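Local coordinates for protein 8-amino-8-demethylriboflavin N,N-dimethyltransferase (PDB 4D7K) that transfers two methyl groups from S-adenosyl-L-methionine to 8-amino-8-demethylriboflavin, the last two steps in making the antibiotic roseoflavin, at residues L36-L41 with A50-A55; G118-S123 with D301-V306. All coordinates share one frame; numbering follows the deposited sequence.

Contact 1: L36-L41 with A50-A55; sequences LHLPDL and ADLAAA
Leu38 and Leu52 mark the closest backbone approach of two short helices, the single turn 38-41 and a piece of helix 49-56, with their CA atoms 7.8 Å apart. That spacing leaves the meeting to side chains, and all three close pairs are apolar. At the inner end, methyl meets methyl: Leu38 CD2 lies 4.3 Å from Leu52 CD2. The same methyl also touches the base of Leu41, one turn on, with Leu41 CB 4.3 Å from Leu52 CD2, so one branch of Leu52 is set against both leucines of the helical turn. At the outer end the isobutyl group of Leu41 straddles a single methyl. Its CD1 is 4.1 Å from Ala55 CB and its CD2 4.2 Å, a nearly even split that puts both branches against the alanine. On a CB already directed at the other helix, chi1 of -75° sets CG opposite the carbonyl carbon, and chi2 of 168° turns both methyls to Ala55. None of these distances is tight, and the 160 Å² buried in total describes a modest contact.

Burial is graded across it: Leu38 and Leu52 are buried, and both also rest on Leu67 of helix 60-72, whereas Leu41 and Ala55 are exposed. The turn itself begins at His37, which has positive phi, ends helix 13-35 in a Schellman motif and is N-cap of the next helix; Leu41 N bonds back to His37 O at 2.9 Å. Such small helices packed on a longer one fit the winged-helix-like, HTH-related dimerisation domain of O-methyltransferases.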
loop_
_atom_site.group_PDB
_atom_site.type_symbol
_atom_site.label_atom_id
_atom_site.label_comp_id
_atom_site.label_asym_id
_atom_site.label_seq_id
_atom_site.Cartn_x
_atom_site.Cartn_y
_atom_site.Cartn_z
ATOM N N LEU A 36 -4.810 -6.485 16.507
ATOM C CA LEU A 36 -5.877 -6.923 17.388
ATOM C C LEU A 36 -5.697 -8.390 17.766
ATOM O O LEU A 36 -6.499 -8.947 18.513
ATOM C CB LEU A 36 -7.235 -6.703 16.728
ATOM C CG LEU A 36 -7.688 -5.246 16.679
ATOM C CD1 LEU A 36 -8.856 -5.101 15.728
ATOM C CD2 LEU A 36 -8.073 -4.786 18.073
ATOM N N HIS A 37 -4.638 -9.002 17.236
ATOM C CA HIS A 37 -4.316 -10.406 17.486
ATOM C C HIS A 37 -5.467 -11.338 17.115
ATOM O O HIS A 37 -5.628 -12.415 17.693
ATOM C CB HIS A 37 -3.906 -10.607 18.949
ATOM C CG HIS A 37 -2.566 -10.022 19.275
ATOM N ND1 HIS A 37 -2.417 -8.830 19.948
ATOM C CD2 HIS A 37 -1.315 -10.452 18.983
ATOM C CE1 HIS A 37 -1.127 -8.560 20.077
ATOM N NE2 HIS A 37 -0.441 -9.524 19.499
ATOM N N LEU A 38 -6.257 -10.913 16.137
ATOM C CA LEU A 38 -7.330 -11.737 15.590
ATOM C C LEU A 38 -6.851 -13.082 15.028
ATOM O O LEU A 38 -7.532 -14.088 15.222
ATOM C CB LEU A 38 -8.089 -10.962 14.511
ATOM C CG LEU A 38 -8.905 -9.797 15.068
ATOM C CD1 LEU A 38 -9.518 -8.963 13.958
ATOM C CD2 LEU A 38 -9.984 -10.315 15.994
ATOM N N PRO A 39 -5.688 -13.118 14.336
ATOM C CA PRO A 39 -5.270 -14.445 13.867
ATOM C C PRO A 39 -5.016 -15.412 15.010
ATOM O O PRO A 39 -5.360 -16.589 14.910
ATOM C CB PRO A 39 -3.967 -14.161 13.117
ATOM C CG PRO A 39 -4.045 -12.726 12.740
ATOM C CD PRO A 39 -4.759 -12.071 13.875
ATOM N N ASP A 40 -4.416 -14.907 16.085
ATOM C CA ASP A 40 -4.096 -15.722 17.246
ATOM C C ASP A 40 -5.368 -16.133 17.997
ATOM O O ASP A 40 -5.463 -17.244 18.528
ATOM C CB ASP A 40 -3.137 -14.960 18.166
ATOM C CG ASP A 40 -1.902 -14.450 17.427
ATOM O OD1 ASP A 40 -0.906 -15.197 17.339
ATOM O OD2 ASP A 40 -1.930 -13.306 16.925
ATOM N N LEU A 41 -6.349 -15.237 18.027
ATOM C CA LEU A 41 -7.637 -15.538 18.641
ATOM C C LEU A 41 -8.398 -16.597 17.837
ATOM O O LEU A 41 -9.248 -17.296 18.373
ATOM C CB LEU A 41 -8.485 -14.266 18.771
ATOM C CG LEU A 41 -8.130 -13.258 19.866
ATOM C CD1 LEU A 41 -8.882 -11.956 19.644
ATOM C CD2 LEU A 41 -8.444 -13.828 21.244
ATOM N N ALA A 50 -19.595 -11.464 17.978
ATOM C CA ALA A 50 -19.839 -11.124 19.375
ATOM C C ALA A 50 -18.692 -11.566 20.278
ATOM O O ALA A 50 -18.255 -10.810 21.146
ATOM C CB ALA A 50 -21.142 -11.740 19.845
ATOM N N ASP A 51 -18.213 -12.791 20.075
ATOM C CA ASP A 51 -17.094 -13.314 20.858
ATOM C C ASP A 51 -15.830 -12.491 20.623
ATOM O O ASP A 51 -15.127 -12.119 21.563
ATOM C CB ASP A 51 -16.822 -14.782 20.517
ATOM C CG ASP A 51 -17.904 -15.721 21.026
ATOM O OD1 ASP A 51 -18.638 -15.347 21.969
ATOM O OD2 ASP A 51 -18.008 -16.845 20.485
ATOM N N LEU A 52 -15.539 -12.222 19.357
ATOM C CA LEU A 52 -14.350 -11.463 18.995
ATOM C C LEU A 52 -14.471 -10.021 19.487
ATOM O O LEU A 52 -13.470 -9.382 19.816
ATOM C CB LEU A 52 -14.129 -11.516 17.484
ATOM C CG LEU A 52 -13.836 -12.924 16.962
ATOM C CD1 LEU A 52 -13.862 -12.980 15.447
ATOM C CD2 LEU A 52 -12.503 -13.420 17.492
ATOM N N ALA A 53 -15.702 -9.523 19.562
ATOM C CA ALA A 53 -15.936 -8.170 20.064
ATOM C C ALA A 53 -15.552 -8.058 21.539
ATOM O O ALA A 53 -14.895 -7.098 21.951
ATOM C CB ALA A 53 -17.389 -7.769 19.861
ATOM N N ALA A 54 -15.964 -9.045 22.329
ATOM C CA ALA A 54 -15.654 -9.066 23.757
ATOM C C ALA A 54 -14.177 -9.349 23.987
ATOM O O ALA A 54 -13.565 -8.802 24.903
ATOM C CB ALA A 54 -16.510 -10.103 24.475
ATOM N N ALA A 55 -13.609 -10.203 23.144
ATOM C CA ALA A 55 -12.203 -10.573 23.252
ATOM C C ALA A 55 -11.254 -9.418 22.922
ATOM O O ALA A 55 -10.116 -9.390 23.396
ATOM C CB ALA A 55 -11.909 -11.764 22.349
#

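Contact 2: G118-S123 with D301-V306; sequences GDLVES and DMLVLV
Leu120 and Val304 bring the first turn of helix 120-126 to the C-terminal end of helix 293-305, their CA atoms 6.4 Å apart, in a buried helix-helix packing of the O-methyltransferase domain. Leu120 reaches across with one branch. Its CG stands opposite the backbone N (chi1 179°), and CD1 meets two residues of the other helix, 3.6 Å from Leu303 CD2 and 3.9 Å from Val304 CG2. The touching atoms are thus all methyl carbons. Both of those side chains lie at about a right angle to that of Leu120. Leu303 CD2 serves two neighbours, because Ser123, one helical turn on from Leu120, approaches it as well.

The second subunit closes over this region: its Leu66 packs on Leu120, its Arg65 on Leu303, and NH1 of its Arg62 hydrogen-bonds to Leu303 O, so this intrachain packing borders the homodimer interface. Toward helix 293-305, Ser123 OG packs against a methyl without bonding to it, 3.6 Å from Leu303 CD2, while the hydroxyl's hydrogen-bond partner is the backbone oxygen of Val128.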
loop_
_atom_site.group_PDB
_atom_site.type_symbol
_atom_site.label_atom_id
_atom_site.label_comp_id
_atom_site.label_asym_id
_atom_site.label_seq_id
_atom_site.Cartn_x
_atom_site.Cartn_y
_atom_site.Cartn_z
ATOM N N GLY A 118 5.871 8.911 4.772
ATOM C CA GLY A 118 5.138 10.090 4.351
ATOM C C GLY A 118 6.045 11.290 4.143
ATOM O O GLY A 118 5.817 12.102 3.243
ATOM N N ASP A 119 7.082 11.395 4.972
ATOM C CA ASP A 119 8.034 12.505 4.900
ATOM C C ASP A 119 9.120 12.281 3.850
ATOM O O ASP A 119 10.195 12.882 3.915
ATOM C CB ASP A 119 8.685 12.733 6.263
ATOM C CG ASP A 119 8.239 14.025 6.913
ATOM O OD1 ASP A 119 7.801 14.940 6.183
ATOM O OD2 ASP A 119 8.334 14.126 8.154
ATOM N N LEU A 120 8.826 11.421 2.881
ATOM C CA LEU A 120 9.775 11.073 1.830
ATOM C C LEU A 120 10.158 12.291 0.992
ATOM O O LEU A 120 11.281 12.390 0.495
ATOM C CB LEU A 120 9.186 9.977 0.945
ATOM C CG LEU A 120 10.016 9.489 -0.238
ATOM C CD1 LEU A 120 11.307 8.872 0.252
ATOM C CD2 LEU A 120 9.213 8.493 -1.057
ATOM N N VAL A 121 9.222 13.224 0.850
ATOM C CA VAL A 121 9.457 14.440 0.075
ATOM C C VAL A 121 10.463 15.360 0.757
ATOM O O VAL A 121 11.398 15.852 0.122
ATOM C CB VAL A 121 8.145 15.215 -0.162
ATOM C CG1 VAL A 121 8.434 16.562 -0.800
ATOM C CG2 VAL A 121 7.197 14.410 -1.034
ATOM N N GLU A 122 10.274 15.598 2.051
ATOM C CA GLU A 122 11.183 16.471 2.787
ATOM C C GLU A 122 12.571 15.844 2.883
ATOM O O GLU A 122 13.579 16.548 2.845
ATOM C CB GLU A 122 10.634 16.781 4.182
ATOM C CG GLU A 122 9.661 17.952 4.221
ATOM C CD GLU A 122 10.291 19.253 3.740
ATOM O OE1 GLU A 122 10.867 19.985 4.575
ATOM O OE2 GLU A 122 10.212 19.545 2.527
ATOM N N SER A 123 12.618 14.520 2.992
ATOM C CA SER A 123 13.889 13.797 3.012
ATOM C C SER A 123 14.672 13.991 1.709
ATOM O O SER A 123 15.876 14.255 1.732
ATOM C CB SER A 123 13.647 12.306 3.263
ATOM O OG SER A 123 14.860 11.573 3.194
ATOM N N ASP A 301 13.333 1.978 1.272
ATOM C CA ASP A 301 13.501 1.650 2.687
ATOM C C ASP A 301 14.767 2.277 3.262
ATOM O O ASP A 301 14.747 2.856 4.345
ATOM C CB ASP A 301 13.543 0.133 2.884
ATOM C CG ASP A 301 12.200 -0.530 2.628
ATOM O OD1 ASP A 301 11.154 0.138 2.778
ATOM O OD2 ASP A 301 12.189 -1.729 2.283
ATOM N N MET A 302 15.864 2.155 2.525
ATOM C CA MET A 302 17.137 2.739 2.929
ATOM C C MET A 302 17.028 4.252 3.007
ATOM O O MET A 302 17.588 4.877 3.900
ATOM C CB MET A 302 18.239 2.343 1.947
ATOM C CG MET A 302 18.348 0.849 1.724
ATOM S SD MET A 302 19.408 0.076 2.951
ATOM C CE MET A 302 20.991 0.762 2.451
ATOM N N LEU A 303 16.292 4.830 2.066
ATOM C CA LEU A 303 16.134 6.277 1.983
ATOM C C LEU A 303 15.293 6.816 3.137
ATOM O O LEU A 303 15.548 7.901 3.652
ATOM C CB LEU A 303 15.496 6.649 0.643
ATOM C CG LEU A 303 15.779 8.024 0.047
ATOM C CD1 LEU A 303 15.611 7.959 -1.455
ATOM C CD2 LEU A 303 14.843 9.061 0.632
ATOM N N VAL A 304 14.285 6.047 3.532
ATOM C CA VAL A 304 13.352 6.473 4.564
ATOM C C VAL A 304 13.898 6.221 5.971
ATOM O O VAL A 304 13.802 7.080 6.846
ATOM C CB VAL A 304 11.993 5.753 4.408
ATOM C CG1 VAL A 304 11.114 5.990 5.619
ATOM C CG2 VAL A 304 11.291 6.206 3.129
ATOM N N LEU A 305 14.492 5.048 6.175
ATOM C CA LEU A 305 14.805 4.583 7.523
ATOM C C LEU A 305 16.209 4.933 7.986
ATOM O O LEU A 305 16.383 5.501 9.060
ATOM C CB LEU A 305 14.609 3.067 7.617
ATOM C CG LEU A 305 13.178 2.553 7.451
ATOM C CD1 LEU A 305 13.160 1.035 7.417
ATOM C CD2 LEU A 305 12.285 3.078 8.567
ATOM N N VAL A 306 17.211 4.591 7.183
ATOM C CA VAL A 306 18.594 4.731 7.621
ATOM C C VAL A 306 19.401 5.730 6.797
ATOM O O VAL A 306 18.928 6.258 5.791
ATOM C CB VAL A 306 19.311 3.378 7.592
ATOM C CG1 VAL A 306 18.627 2.409 8.540
ATOM C CG2 VAL A 306 19.324 2.829 6.183
#

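In the fold
From the N terminus, helix 13-35 leads into contact 1, where 36-41 and 50-55 close a short excursion of eight residues within the dimerisation domain. The chain then runs through helix 60-72 and strands 76-79 and 83-86 before 118-123 opens contact 2, which closes at 301-306 after 177 intervening residues. The two are therefore in series, neither nested nor crossing. Contact 2 joins helix 120-126, ahead of the first strand 181-185 of the seven-stranded sheet, to helix 293-305, which follows strand 280-285. The centres of contact 1 and contact 2 lie about 34 Å apart, without touching. Across the dimer, Leu36, at the start of segment 36-41, packs on Arg125 of the second subunit, on the helix 120-126 that carries contact 2 there.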